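Local coordinates for ribosome-inactivating protein 3 (Zea mays, PDB 2PQG) that belongs to the plant ribosome-inactivating proteins, whose fold combines a mixed beta sheet with a largely helical remainder, at residues F2-P7 with A20-D25. Sequence-based numbering, arbitrary orientation.
Sequences FTEIFP and ASVRKD
E4 on the N-terminal edge strand and D25 on the first helix bring their carboxylates together, with E4 OE2 2.7 Å from D25 OD1. The second oxygen of the glutamate is hardly farther off, E4 OE1 lying 2.9 Å from the same D25 OD1, so a single aspartate oxygen faces both oxygens of E4. The two carboxylate planes are turned 44° against each other. A bend at chi2 (-64°) lets E4 CG rest on V22 while the carboxylate turns toward D25. On the aspartate the other oxygen, OD2, points to K28 in a long, weak ion pair.

Apolar contacts flank the acid pair. The aliphatic part of E4 crosses V22, with E4 CG 3.6 Å from V22 CG2 and 3.8 Å from V22 CG1; L52 of strand 51-57 touches both residues. F2 CE2 lies 4.0 Å from D25 CB, which meets the ring obliquely, and the ring plane stands 77° from the aspartate carboxylate. E4 OE2 lies in the plane of this ring, at its edge. The far side of the contact is marginal, S21 OG being 4.2 Å from E4 OE1.

Strand 2-7 and segment 20-25 of helix 15-27 run antiparallel, their short axes 9.6 Å apart at closest. Backbone bonds of F2, E4 and F6 tie the strand to strand 51-57; it is the outermost strand of the mixed sheet within this chain, and the helix lies over the face of the sheet that carries F2 and E4. The short approach between two acids, one of them buried, suggests that one of the two probably holds a proton, which would correspond to a raised pKa; with both ionised, the pair would be expected to repel.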
loop_
_atom_site.group_PDB
_atom_site.type_symbol
_atom_site.label_atom_id
_atom_site.label_comp_id
_atom_site.label_asym_id
_atom_site.label_seq_id
_atom_site.Cartn_x
_atom_site.Cartn_y
_atom_site.Cartn_z
ATOM N N PHE A 2 10.370 13.489 -3.055
ATOM C CA PHE A 2 9.529 14.211 -4.011
ATOM C C PHE A 2 8.076 13.937 -3.651
ATOM O O PHE A 2 7.674 12.810 -3.341
ATOM C CB PHE A 2 9.838 13.836 -5.470
ATOM C CG PHE A 2 9.526 12.442 -5.808
ATOM C CD1 PHE A 2 10.432 11.425 -5.530
ATOM C CD2 PHE A 2 8.324 12.132 -6.425
ATOM C CE1 PHE A 2 10.141 10.108 -5.870
ATOM C CE2 PHE A 2 8.022 10.823 -6.768
ATOM C CZ PHE A 2 8.934 9.807 -6.490
ATOM N N THR A 3 7.266 14.989 -3.715
ATOM C CA THR A 3 5.896 14.938 -3.213
ATOM C C THR A 3 4.877 14.700 -4.326
ATOM O O THR A 3 5.076 15.121 -5.466
ATOM C CB THR A 3 5.523 16.227 -2.456
ATOM O OG1 THR A 3 6.325 16.337 -1.273
ATOM C CG2 THR A 3 4.053 16.211 -2.068
ATOM N N GLU A 4 3.786 14.021 -3.983
ATOM C CA GLU A 4 2.597 13.973 -4.823
ATOM C C GLU A 4 1.437 14.386 -3.902
ATOM O O GLU A 4 1.500 14.210 -2.671
ATOM C CB GLU A 4 2.305 12.576 -5.380
ATOM C CG GLU A 4 3.481 11.916 -6.049
ATOM C CD GLU A 4 3.963 12.653 -7.280
ATOM O OE1 GLU A 4 3.116 13.195 -8.019
ATOM O OE2 GLU A 4 5.189 12.665 -7.522
ATOM N N ILE A 5 0.389 14.962 -4.490
ATOM C CA ILE A 5 -0.779 15.404 -3.732
ATOM C C ILE A 5 -2.067 14.910 -4.376
ATOM O O ILE A 5 -2.277 15.101 -5.575
ATOM C CB ILE A 5 -0.845 16.940 -3.629
ATOM C CG1 ILE A 5 0.372 17.464 -2.858
ATOM C CG2 ILE A 5 -2.133 17.359 -2.929
ATOM C CD1 ILE A 5 0.473 18.977 -2.838
ATOM N N PHE A 6 -2.916 14.260 -3.585
ATOM C CA PHE A 6 -4.187 13.777 -4.086
ATOM C C PHE A 6 -5.360 14.320 -3.242
ATOM O O PHE A 6 -5.453 14.048 -2.049
ATOM C CB PHE A 6 -4.250 12.239 -4.083
ATOM C CG PHE A 6 -5.481 11.702 -4.736
ATOM C CD1 PHE A 6 -6.221 10.704 -4.133
ATOM C CD2 PHE A 6 -5.929 12.235 -5.943
ATOM C CE1 PHE A 6 -7.405 10.244 -4.714
ATOM C CE2 PHE A 6 -7.110 11.783 -6.533
ATOM C CZ PHE A 6 -7.850 10.785 -5.916
ATOM N N PRO A 7 -6.246 15.129 -3.857
ATOM C CA PRO A 7 -7.414 15.731 -3.199
ATOM C C PRO A 7 -8.502 14.671 -3.137
ATOM O O PRO A 7 -9.447 14.675 -3.934
ATOM C CB PRO A 7 -7.761 16.896 -4.113
ATOM C CG PRO A 7 -7.334 16.388 -5.476
ATOM C CD PRO A 7 -6.078 15.616 -5.242
ATOM N N ALA A 20 -1.589 7.644 -12.885
ATOM C CA ALA A 20 -0.855 7.974 -14.094
ATOM C C ALA A 20 0.163 9.070 -13.843
ATOM O O ALA A 20 1.256 9.051 -14.412
ATOM C CB ALA A 20 -1.817 8.404 -15.181
ATOM N N SER A 21 -0.196 10.028 -12.995
ATOM C CA SER A 21 0.696 11.137 -12.674
ATOM C C SER A 21 1.850 10.692 -11.770
ATOM O O SER A 21 3.006 11.032 -12.009
ATOM C CB SER A 21 -0.110 12.265 -12.013
ATOM O OG SER A 21 0.737 13.276 -11.494
ATOM N N VAL A 22 1.537 9.916 -10.742
ATOM C CA VAL A 22 2.553 9.449 -9.818
ATOM C C VAL A 22 3.484 8.392 -10.445
ATOM O O VAL A 22 4.679 8.345 -10.139
ATOM C CB VAL A 22 1.895 8.914 -8.522
ATOM C CG1 VAL A 22 2.963 8.423 -7.546
ATOM C CG2 VAL A 22 1.063 10.017 -7.875
ATOM N N ARG A 23 2.963 7.540 -11.321
ATOM C CA ARG A 23 3.843 6.567 -11.943
ATOM C C ARG A 23 4.850 7.273 -12.833
ATOM O O ARG A 23 5.999 6.849 -12.930
ATOM C CB ARG A 23 3.066 5.559 -12.776
ATOM C CG ARG A 23 2.635 4.343 -11.993
ATOM C CD ARG A 23 2.020 3.331 -12.913
ATOM N NE ARG A 23 1.183 2.398 -12.182
ATOM C CZ ARG A 23 0.090 1.838 -12.688
ATOM N NH1 ARG A 23 -0.287 2.119 -13.930
ATOM N NH2 ARG A 23 -0.640 1.013 -11.951
ATOM N N LYS A 24 4.413 8.348 -13.484
ATOM C CA LYS A 24 5.279 9.126 -14.372
ATOM C C LYS A 24 6.458 9.761 -13.622
ATOM O O LYS A 24 7.564 9.864 -14.164
ATOM C CB LYS A 24 4.461 10.212 -15.087
ATOM C CG LYS A 24 5.295 11.196 -15.902
ATOM C CD LYS A 24 4.431 12.089 -16.788
ATOM C CE LYS A 24 5.294 13.012 -17.642
ATOM N NZ LYS A 24 6.248 13.783 -16.796
ATOM N N ASP A 25 6.234 10.175 -12.379
ATOM C CA ASP A 25 7.304 10.778 -11.600
ATOM C C ASP A 25 8.246 9.709 -11.054
ATOM O O ASP A 25 9.435 9.961 -10.855
ATOM C CB ASP A 25 6.712 11.600 -10.457
ATOM C CG ASP A 25 5.807 12.722 -10.954
ATOM O OD1 ASP A 25 5.060 13.303 -10.134
ATOM O OD2 ASP A 25 5.845 13.028 -12.169
#